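Isoaspartyl dipeptidase (Fervidobacterium islandicum, PDB 7CF6) probably hydrolyses isoaspartyl (beta-aspartyl) dipeptides at a two-zinc centre, consistent with a role in protein repair as an M38-family metallopeptidase. Local coordinates at residues Gly132-Pro137 against Glu160-Asp165; Asn197-Ser202 against Pro226-Arg231. All blocks are in the same frame, centred on the assembly; numbering follows the deposited sequence.

Interaction 1. Residues Gly132-Pro137 against Glu160-Asp165. With ZN (zinc ion), chain Q; ZN (zinc ion), chain R; FWO ((2S)-2-[[(3S)-3-azanyl-4-oxidanyl-4-oxidanylidene-butanoyl]amino]-4-methyl-pentanoic acid), chain P.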
ATOM      1  N   GLY B 132       7.864 -19.667  -1.882  1.00 29.39           N
ATOM      2  CA  GLY B 132       6.447 -20.088  -1.808  1.00 30.18           C
ATOM      3  C   GLY B 132       6.153 -21.211  -0.802  1.00 31.02           C
ATOM      4  O   GLY B 132       6.979 -21.511   0.086  1.00 32.40           O
ATOM      5  N   SER B 133       4.977 -21.819  -0.924  1.00 30.06           N
ATOM      6  CA  SER B 133       4.542 -22.993  -0.134  1.00 30.08           C
ATOM      7  C   SER B 133       3.373 -23.663  -0.872  1.00 33.42           C
ATOM      8  O   SER B 133       3.104 -23.249  -2.040  1.00 38.21           O
ATOM      9  CB  SER B 133       4.185 -22.542   1.248  1.00 27.42           C
ATOM     10  OG  SER B 133       3.146 -21.569   1.201  1.00 26.14           O
ATOM     11  N   TYR B 134       2.716 -24.638  -0.230  1.00 31.70           N
ATOM     12  CA  TYR B 134       1.388 -25.209  -0.585  1.00 31.38           C
ATOM     13  C   TYR B 134       0.518 -24.164  -1.291  1.00 33.06           C
ATOM     14  O   TYR B 134       0.106 -24.404  -2.434  1.00 40.02           O
ATOM     15  CB  TYR B 134       0.645 -25.683   0.671  1.00 32.39           C
ATOM     16  CG  TYR B 134       0.767 -27.140   1.037  1.00 33.30           C
ATOM     17  CD1 TYR B 134       1.969 -27.816   0.951  1.00 33.73           C
ATOM     18  CD2 TYR B 134      -0.335 -27.857   1.480  1.00 37.60           C
ATOM     19  CE1 TYR B 134       2.074 -29.156   1.298  1.00 37.61           C
ATOM     20  CE2 TYR B 134      -0.252 -29.201   1.828  1.00 38.30           C
ATOM     21  CZ  TYR B 134       0.965 -29.859   1.754  1.00 39.70           C
ATOM     22  OH  TYR B 134       1.054 -31.187   2.102  1.00 37.77           O
ATOM     23  N   ARG B 135       0.218 -23.050  -0.626  1.00 32.54           N
ATOM     24  CA  ARG B 135      -0.928 -22.174  -0.988  1.00 36.02           C
ATOM     25  C   ARG B 135      -0.643 -21.385  -2.267  1.00 38.22           C
ATOM     26  O   ARG B 135       0.512 -20.980  -2.464  1.00 44.98           O
ATOM     27  CB  ARG B 135      -1.215 -21.187   0.149  1.00 37.97           C
ATOM     28  CG  ARG B 135      -2.446 -20.306  -0.047  1.00 36.78           C
ATOM     29  CD  ARG B 135      -2.689 -19.422   1.175  1.00 38.34           C
ATOM     30  NE  ARG B 135      -2.817 -18.022   0.800  1.00 38.86           N
ATOM     31  CZ  ARG B 135      -3.944 -17.408   0.460  1.00 38.79           C
ATOM     32  NH1 ARG B 135      -5.101 -18.049   0.458  1.00 40.82           N
ATOM     33  NH2 ARG B 135      -3.909 -16.136   0.103  1.00 38.90           N
ATOM     34  N   VAL B 136      -1.694 -21.123  -3.050  1.00 40.32           N
ATOM     35  CA  VAL B 136      -1.716 -20.203  -4.230  1.00 40.60           C
ATOM     36  C   VAL B 136      -2.706 -19.067  -3.950  1.00 39.26           C
ATOM     37  O   VAL B 136      -3.887 -19.323  -3.722  1.00 35.23           O
ATOM     38  CB  VAL B 136      -2.094 -20.960  -5.519  1.00 44.33           C
ATOM     39  CG1 VAL B 136      -2.317 -20.008  -6.684  1.00 45.39           C
ATOM     40  CG2 VAL B 136      -1.048 -22.016  -5.888  1.00 45.92           C
ATOM     41  N   PRO B 137      -2.291 -17.772  -3.966  1.00 38.93           N
ATOM     42  CA  PRO B 137      -0.935 -17.349  -4.366  1.00 37.81           C
ATOM     43  C   PRO B 137       0.235 -17.663  -3.418  1.00 37.58           C
ATOM     44  O   PRO B 137       0.052 -17.807  -2.207  1.00 37.66           O
ATOM     45  CB  PRO B 137      -1.102 -15.829  -4.473  1.00 37.25           C
ATOM     46  CG  PRO B 137      -2.191 -15.493  -3.475  1.00 36.51           C
ATOM     47  CD  PRO B 137      -3.159 -16.644  -3.587  1.00 36.15           C
ATOM     48  N   GLU B 160       6.400 -26.289  -2.039  1.00 47.43           N
ATOM     49  CA  GLU B 160       5.757 -27.285  -2.887  1.00 46.24           C
ATOM     50  C   GLU B 160       4.306 -26.831  -3.108  1.00 45.99           C
ATOM     51  O   GLU B 160       3.612 -26.671  -2.090  1.00 46.40           O
ATOM     52  CB  GLU B 160       5.875 -28.677  -2.266  1.00 44.11           C
ATOM     53  CG  GLU B 160       5.595 -28.707  -0.778  1.00 44.52           C
ATOM     54  CD  GLU B 160       5.538 -30.074  -0.126  1.00 45.93           C
ATOM     55  OE1 GLU B 160       5.237 -31.068  -0.830  1.00 44.47           O
ATOM     56  OE2 GLU B 160       5.766 -30.137   1.103  1.00 48.42           O
ATOM     57  N   ILE B 161       3.907 -26.545  -4.361  1.00 41.81           N
ATOM     58  CA  ILE B 161       2.531 -26.085  -4.721  1.00 42.01           C
ATOM     59  C   ILE B 161       1.570 -27.261  -4.555  1.00 42.84           C
ATOM     60  O   ILE B 161       1.848 -28.349  -5.105  1.00 46.70           O
ATOM     61  CB  ILE B 161       2.468 -25.517  -6.147  1.00 44.38           C
ATOM     62  CG1 ILE B 161       3.396 -24.307  -6.313  1.00 49.93           C
ATOM     63  CG2 ILE B 161       1.032 -25.193  -6.534  1.00 43.28           C
ATOM     64  CD1 ILE B 161       3.290 -23.246  -5.220  1.00 50.26           C
ATOM     65  N   ALA B 162       0.488 -27.047  -3.809  1.00 39.53           N
ATOM     66  CA  ALA B 162      -0.503 -28.089  -3.466  1.00 38.57           C
ATOM     67  C   ALA B 162      -1.583 -28.165  -4.559  1.00 37.94           C
ATOM     68  O   ALA B 162      -2.329 -27.145  -4.799  1.00 35.84           O
ATOM     69  CB  ALA B 162      -1.082 -27.791  -2.110  1.00 39.01           C
ATOM     70  N   ILE B 163      -1.651 -29.320  -5.225  1.00 32.63           N
ATOM     71  CA  ILE B 163      -2.687 -29.619  -6.249  1.00 32.44           C
ATOM     72  C   ILE B 163      -3.265 -30.997  -5.943  1.00 31.17           C
ATOM     73  O   ILE B 163      -2.492 -31.871  -5.525  1.00 32.49           O
ATOM     74  CB  ILE B 163      -2.092 -29.550  -7.661  1.00 31.99           C
ATOM     75  CG1 ILE B 163      -1.028 -30.628  -7.860  1.00 33.74           C
ATOM     76  CG2 ILE B 163      -1.564 -28.156  -7.940  1.00 31.74           C
ATOM     77  CD1 ILE B 163      -0.603 -30.804  -9.295  1.00 36.56           C
ATOM     78  N   SER B 164      -4.562 -31.186  -6.176  1.00 30.56           N
ATOM     79  CA  SER B 164      -5.264 -32.468  -5.926  1.00 32.71           C
ATOM     80  C   SER B 164      -5.102 -32.841  -4.450  1.00 36.94           C
ATOM     81  O   SER B 164      -4.714 -34.015  -4.162  1.00 34.29           O
ATOM     82  CB  SER B 164      -4.761 -33.591  -6.826  1.00 30.31           C
ATOM     83  OG  SER B 164      -5.139 -33.369  -8.170  1.00 29.37           O
ATOM     84  N   ASP B 165      -5.367 -31.877  -3.555  1.00 42.34           N
ATOM     85  CA  ASP B 165      -5.210 -32.028  -2.074  1.00 42.06           C
ATOM     86  C   ASP B 165      -6.336 -31.247  -1.387  1.00 40.68           C
ATOM     87  O   ASP B 165      -6.775 -30.192  -1.953  1.00 35.98           O
ATOM     88  CB  ASP B 165      -3.822 -31.571  -1.597  1.00 40.64           C
ATOM     89  CG  ASP B 165      -3.344 -32.243  -0.323  1.00 40.22           C
ATOM     90  OD1 ASP B 165      -3.650 -31.719   0.768  1.00 42.96           O
ATOM     91  OD2 ASP B 165      -2.666 -33.273  -0.435  1.00 36.20           O
TER
HETATM   92 ZN    ZN Q 406       3.968 -32.705   0.168  1.00 48.06          ZN
HETATM   93 ZN    ZN R 407       7.059 -32.222   1.951  1.00 74.14          ZN
HETATM   94  C10 FWO P 405       2.259 -36.076   3.149  1.00106.53           C
HETATM   95  C13 FWO P 405       3.066 -32.590   4.826  1.00 83.02           C
HETATM   96  C15 FWO P 405       0.880 -36.264   2.502  1.00107.65           C
HETATM   97  C17 FWO P 405       4.452 -30.634   5.720  1.00 64.12           C
HETATM   98  O01 FWO P 405       0.788 -36.490   1.235  1.00116.07           O
HETATM   99  O02 FWO P 405       4.241 -33.821   3.169  1.00 85.87           O
HETATM  100  O03 FWO P 405      -0.161 -36.216   3.241  1.00 80.76           O
HETATM  101  O04 FWO P 405       5.245 -31.266   6.482  1.00 51.22           O
HETATM  102  O05 FWO P 405       4.154 -29.434   6.031  1.00 49.67           O
HETATM  103  N06 FWO P 405       2.267 -34.837   3.942  1.00 95.88           N
HETATM  104  N07 FWO P 405       4.821 -31.592   3.382  1.00 80.88           N
HETATM  105  C08 FWO P 405       2.528 -37.279   4.072  1.00114.68           C
HETATM  106  C09 FWO P 405       1.966 -38.643   3.614  1.00114.73           C
HETATM  107  C11 FWO P 405       1.523 -39.503   4.809  1.00106.57           C
HETATM  108  C12 FWO P 405       3.059 -39.355   2.800  1.00119.40           C
HETATM  109  C14 FWO P 405       3.284 -33.782   3.887  1.00 86.46           C
HETATM  110  C16 FWO P 405       3.839 -31.306   4.441  1.00 79.80           C

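Interaction 2. Residues Asn197-Ser202 against Pro226-Arg231. With ZN (zinc ion), chain Q; FWO ((2S)-2-[[(3S)-3-azanyl-4-oxidanyl-4-oxidanylidene-butanoyl]amino]-4-methyl-pentanoic acid), chain P.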
ATOM      1  N   ASN B 197       8.160 -27.403  -7.817  1.00 38.97           N
ATOM      2  CA  ASN B 197       7.927 -28.676  -7.107  1.00 42.64           C
ATOM      3  C   ASN B 197       6.425 -28.739  -6.900  1.00 42.80           C
ATOM      4  O   ASN B 197       5.863 -27.740  -6.469  1.00 47.47           O
ATOM      5  CB  ASN B 197       8.747 -28.736  -5.820  1.00 49.79           C
ATOM      6  CG  ASN B 197       8.792 -30.111  -5.204  1.00 52.74           C
ATOM      7  OD1 ASN B 197       7.909 -30.919  -5.465  1.00 66.08           O
ATOM      8  ND2 ASN B 197       9.804 -30.376  -4.386  1.00 53.24           N
ATOM      9  N   PHE B 198       5.789 -29.827  -7.301  1.00 45.27           N
ATOM     10  CA  PHE B 198       4.332 -30.043  -7.121  1.00 45.01           C
ATOM     11  C   PHE B 198       4.174 -31.069  -6.002  1.00 48.57           C
ATOM     12  O   PHE B 198       4.759 -32.180  -6.102  1.00 47.18           O
ATOM     13  CB  PHE B 198       3.664 -30.484  -8.430  1.00 44.53           C
ATOM     14  CG  PHE B 198       3.453 -29.389  -9.449  1.00 43.35           C
ATOM     15  CD1 PHE B 198       2.362 -28.544  -9.367  1.00 42.76           C
ATOM     16  CD2 PHE B 198       4.347 -29.200 -10.496  1.00 46.54           C
ATOM     17  CE1 PHE B 198       2.170 -27.536 -10.304  1.00 44.66           C
ATOM     18  CE2 PHE B 198       4.154 -28.196 -11.438  1.00 46.03           C
ATOM     19  CZ  PHE B 198       3.066 -27.358 -11.335  1.00 47.07           C
ATOM     20  N   HIS B 199       3.460 -30.672  -4.945  1.00 54.10           N
ATOM     21  CA  HIS B 199       2.877 -31.580  -3.924  1.00 52.39           C
ATOM     22  C   HIS B 199       1.510 -32.041  -4.397  1.00 46.07           C
ATOM     23  O   HIS B 199       0.606 -31.205  -4.448  1.00 42.42           O
ATOM     24  CB  HIS B 199       2.674 -30.901  -2.581  1.00 58.64           C
ATOM     25  CG  HIS B 199       1.846 -31.730  -1.663  1.00 60.03           C
ATOM     26  ND1 HIS B 199       2.378 -32.773  -0.940  1.00 55.91           N
ATOM     27  CD2 HIS B 199       0.533 -31.681  -1.359  1.00 61.43           C
ATOM     28  CE1 HIS B 199       1.427 -33.320  -0.212  1.00 57.72           C
ATOM     29  NE2 HIS B 199       0.287 -32.670  -0.448  1.00 57.45           N
ATOM     30  N   VAL B 200       1.405 -33.328  -4.698  1.00 47.53           N
ATOM     31  CA  VAL B 200       0.229 -33.975  -5.339  1.00 46.86           C
ATOM     32  C   VAL B 200      -0.484 -34.811  -4.269  1.00 48.68           C
ATOM     33  O   VAL B 200       0.091 -35.820  -3.786  1.00 42.65           O
ATOM     34  CB  VAL B 200       0.661 -34.855  -6.524  1.00 44.97           C
ATOM     35  CG1 VAL B 200      -0.552 -35.339  -7.294  1.00 45.49           C
ATOM     36  CG2 VAL B 200       1.655 -34.141  -7.437  1.00 44.53           C
ATOM     37  N   GLY B 201      -1.697 -34.403  -3.907  1.00 47.78           N
ATOM     38  CA  GLY B 201      -2.527 -35.157  -2.959  1.00 48.92           C
ATOM     39  C   GLY B 201      -3.099 -36.421  -3.587  1.00 49.79           C
ATOM     40  O   GLY B 201      -2.443 -37.041  -4.449  1.00 49.28           O
ATOM     41  N   SER B 202      -4.301 -36.788  -3.155  1.00 47.79           N
ATOM     42  CA  SER B 202      -5.001 -38.041  -3.519  1.00 46.69           C
ATOM     43  C   SER B 202      -6.349 -37.696  -4.167  1.00 45.20           C
ATOM     44  O   SER B 202      -7.268 -38.525  -4.128  1.00 43.52           O
ATOM     45  CB  SER B 202      -5.121 -38.905  -2.294  1.00 45.75           C
ATOM     46  OG  SER B 202      -4.934 -38.118  -1.129  1.00 46.06           O
ATOM     47  N   PRO B 226       6.912 -33.097 -10.050  1.00 43.68           N
ATOM     48  CA  PRO B 226       5.948 -33.535  -9.040  1.00 42.22           C
ATOM     49  C   PRO B 226       6.507 -34.555  -8.030  1.00 38.76           C
ATOM     50  O   PRO B 226       7.198 -35.454  -8.430  1.00 36.49           O
ATOM     51  CB  PRO B 226       4.857 -34.161  -9.925  1.00 45.03           C
ATOM     52  CG  PRO B 226       5.604 -34.738 -11.117  1.00 42.71           C
ATOM     53  CD  PRO B 226       6.756 -33.787 -11.343  1.00 43.76           C
ATOM     54  N   THR B 227       6.150 -34.427  -6.752  1.00 36.73           N
ATOM     55  CA  THR B 227       6.567 -35.383  -5.686  1.00 37.65           C
ATOM     56  C   THR B 227       5.396 -36.262  -5.163  1.00 38.50           C
ATOM     57  O   THR B 227       4.204 -35.962  -5.423  1.00 36.17           O
ATOM     58  CB  THR B 227       7.264 -34.622  -4.551  1.00 35.45           C
ATOM     59  OG1 THR B 227       7.653 -35.563  -3.537  1.00 36.67           O
ATOM     60  CG2 THR B 227       6.388 -33.537  -3.964  1.00 34.10           C
ATOM     61  N   HIS B 228       5.744 -37.306  -4.403  1.00 38.02           N
ATOM     62  CA  HIS B 228       4.834 -38.286  -3.762  1.00 39.41           C
ATOM     63  C   HIS B 228       4.116 -39.145  -4.810  1.00 41.94           C
ATOM     64  O   HIS B 228       2.931 -39.427  -4.581  1.00 46.06           O
ATOM     65  CB  HIS B 228       3.768 -37.609  -2.904  1.00 39.02           C
ATOM     66  CG  HIS B 228       4.289 -36.728  -1.839  1.00 42.02           C
ATOM     67  ND1 HIS B 228       4.304 -35.365  -1.976  1.00 49.46           N
ATOM     68  CD2 HIS B 228       4.752 -36.996  -0.603  1.00 48.88           C
ATOM     69  CE1 HIS B 228       4.800 -34.819  -0.885  1.00 49.51           C
ATOM     70  NE2 HIS B 228       5.075 -35.796  -0.022  1.00 51.22           N
ATOM     71  N   MET B 229       4.776 -39.581  -5.892  1.00 43.75           N
ATOM     72  CA  MET B 229       4.072 -40.234  -7.038  1.00 42.16           C
ATOM     73  C   MET B 229       4.131 -41.761  -6.913  1.00 40.32           C
ATOM     74  O   MET B 229       3.922 -42.441  -7.916  1.00 37.59           O
ATOM     75  CB  MET B 229       4.641 -39.797  -8.392  1.00 41.91           C
ATOM     76  CG  MET B 229       4.645 -38.278  -8.622  1.00 44.63           C
ATOM     77  SD  MET B 229       3.155 -37.436  -9.310  1.00 43.95           S
ATOM     78  CE  MET B 229       2.251 -38.785 -10.049  1.00 47.71           C
ATOM     79  N   SER B 230       4.381 -42.287  -5.714  1.00 41.56           N
ATOM     80  CA  SER B 230       4.098 -43.705  -5.360  1.00 41.98           C
ATOM     81  C   SER B 230       2.927 -43.795  -4.357  1.00 41.28           C
ATOM     82  O   SER B 230       2.475 -44.900  -4.091  1.00 40.19           O
ATOM     83  CB  SER B 230       5.359 -44.430  -4.910  1.00 41.37           C
ATOM     84  OG  SER B 230       6.094 -43.691  -3.948  1.00 40.42           O
ATOM     85  N   ARG B 231       2.385 -42.661  -3.907  1.00 48.15           N
ATOM     86  CA  ARG B 231       1.188 -42.535  -3.018  1.00 52.93           C
ATOM     87  C   ARG B 231       0.240 -43.726  -3.193  1.00 55.96           C
ATOM     88  O   ARG B 231      -0.035 -44.440  -2.208  1.00 57.71           O
ATOM     89  CB  ARG B 231       0.385 -41.273  -3.377  1.00 54.44           C
ATOM     90  CG  ARG B 231       0.196 -40.312  -2.216  1.00 54.82           C
ATOM     91  CD  ARG B 231      -0.843 -39.237  -2.450  1.00 54.40           C
ATOM     92  NE  ARG B 231      -0.463 -37.978  -1.834  1.00 56.28           N
ATOM     93  CZ  ARG B 231      -0.116 -37.833  -0.556  1.00 69.92           C
ATOM     94  NH1 ARG B 231      -0.093 -38.878   0.255  1.00 76.73           N
ATOM     95  NH2 ARG B 231       0.234 -36.648  -0.079  1.00 83.29           N
TER
HETATM   96 ZN    ZN Q 406       3.968 -32.705   0.168  1.00 48.06          ZN
HETATM   97  C10 FWO P 405       2.259 -36.076   3.149  1.00106.53           C
HETATM   98  C13 FWO P 405       3.066 -32.590   4.826  1.00 83.02           C
HETATM   99  C15 FWO P 405       0.880 -36.264   2.502  1.00107.65           C
HETATM  100  C17 FWO P 405       4.452 -30.634   5.720  1.00 64.12           C
HETATM  101  O01 FWO P 405       0.788 -36.490   1.235  1.00116.07           O
HETATM  102  O02 FWO P 405       4.241 -33.821   3.169  1.00 85.87           O
HETATM  103  O03 FWO P 405      -0.161 -36.216   3.241  1.00 80.76           O
HETATM  104  O04 FWO P 405       5.245 -31.266   6.482  1.00 51.22           O
HETATM  105  O05 FWO P 405       4.154 -29.434   6.031  1.00 49.67           O
HETATM  106  N06 FWO P 405       2.267 -34.837   3.942  1.00 95.88           N
HETATM  107  N07 FWO P 405       4.821 -31.592   3.382  1.00 80.88           N
HETATM  108  C08 FWO P 405       2.528 -37.279   4.072  1.00114.68           C
HETATM  109  C09 FWO P 405       1.966 -38.643   3.614  1.00114.73           C
HETATM  110  C11 FWO P 405       1.523 -39.503   4.809  1.00106.57           C
HETATM  111  C12 FWO P 405       3.059 -39.355   2.800  1.00119.40           C
HETATM  112  C14 FWO P 405       3.284 -33.782   3.887  1.00 86.46           C
HETATM  113  C16 FWO P 405       3.839 -31.306   4.441  1.00 79.80           C

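Interaction 1. Residues Gly132-Pro137 against Glu160-Asp165
E160 holds CG between its own backbone N and carbonyl carbon (chi1 44°) and then runs extended, which carries its carboxylate alongside Y134, the two side chains pointing the same way. The carboxylate is turned nearly perpendicular to the phenol ring, their planes 89° apart, and OE2 lies in the ring plane at its edge, 3.8 Å from Y134 CE1. Each carboxylate oxygen takes one metal: E160 OE1 binds the zinc ion of chain Q at 2.3 Å, and E160 OE2 that of chain R at 2.6 Å. OE2 also accepts a hydrogen bond from the ligand amine, N07, at 2.9 Å. Many binuclear amidohydrolases use a carboxylated lysine as this bridge; here a glutamate does the work. At the far end of the phenol, Y134 OH comes to 3.6 Å from FWO C16, the carbon bearing that amine. A162 CB touches the ring obliquely near its base, 3.7 Å from Y134 CD2. One backbone bond fixes the loop to the strand: A162 N donates to Y134 O at 3.0 Å and 170°, in the carbonyl plane and on a lone pair. V136 and I161 cross at about a right angle through their CG2 methyls. The contact thus seats the loop after strand 126-131 on the C-terminal end of strand 155-163, which pairs on its other flank with strand 195-200. Helix 173-190 packs on V136 and I163, while R135 forms a salt bridge with D182 of the second subunit.

Interaction 2. Residues Asn197-Ser202 against Pro226-Arg231
The imidazoles of H199 and H228 meet obliquely, planes 83° apart and centroids 4.8 Å apart, the H228 ring coming to the edge of the H199 ring. One face of the H228 ring carries T227 OG1, 3.7 Å above the ring plane and offset toward the rim. The R231 guanidinium has H228 CB over one face, likewise near the rim, while H199 CE1 and the V200 carbonyl lie at its edge. It stands almost perpendicular to the H199 ring and points its edge toward the carboxylate on the leucine side of the ligand, although the modelled approach of R231 NH2 to FWO O01 is too short to trust in detail. H199 keeps CG anti to its backbone N (chi1 169°), which swings ND1 onto the zinc ion of chain Q at 1.9 Å; at the other side of the ring, NE2 is hydrogen-bonded to D165, fixing its rotation. R231 is steered by NE, which donates to V200 O at 3.0 Å and 161°, on a lone pair. With an alanine in place of H228, D289, itself a zinc ligand, would probably lose the partner it has in NE2, and a gap would open beside the H199 ring. The parallel strands join where T227 N donates almost straight to F198 O at 2.7 Å. V200 CG2 also touches P226 CB and M229 SD, each at 4.1 Å. This is a beta-alpha-beta unit of the TIM-barrel fold: L210 of helix 208-216 packs on F198 and P226, L235 of helix 233-243 on V200 and M229, and strand 249-252 adjoins H228 through T252.

Along the chain the two contacts come in series, neither nested nor crossed. Leaving strand 126-131, the chain enters interaction 1, which closes a loop of 22 residues holding helix 145-151 and the start of strand 155-163. Helix 173-190 then leads to strand 195-200, where interaction 2 opens; it closes 23 residues around helix 208-216. Strands 155-163 and 195-200 are neighbours in the barrel sheet, so the contacts abut: I161 O and H199 N lie 2.8 Å apart, a probable hydrogen bond. Interaction 1 ties the loop after strand 126-131 to the next strand, interaction 2 strand 195-200 to strand 224-227 and the loop after it, around a shared zinc ion, that of chain Q, and the same dipeptide.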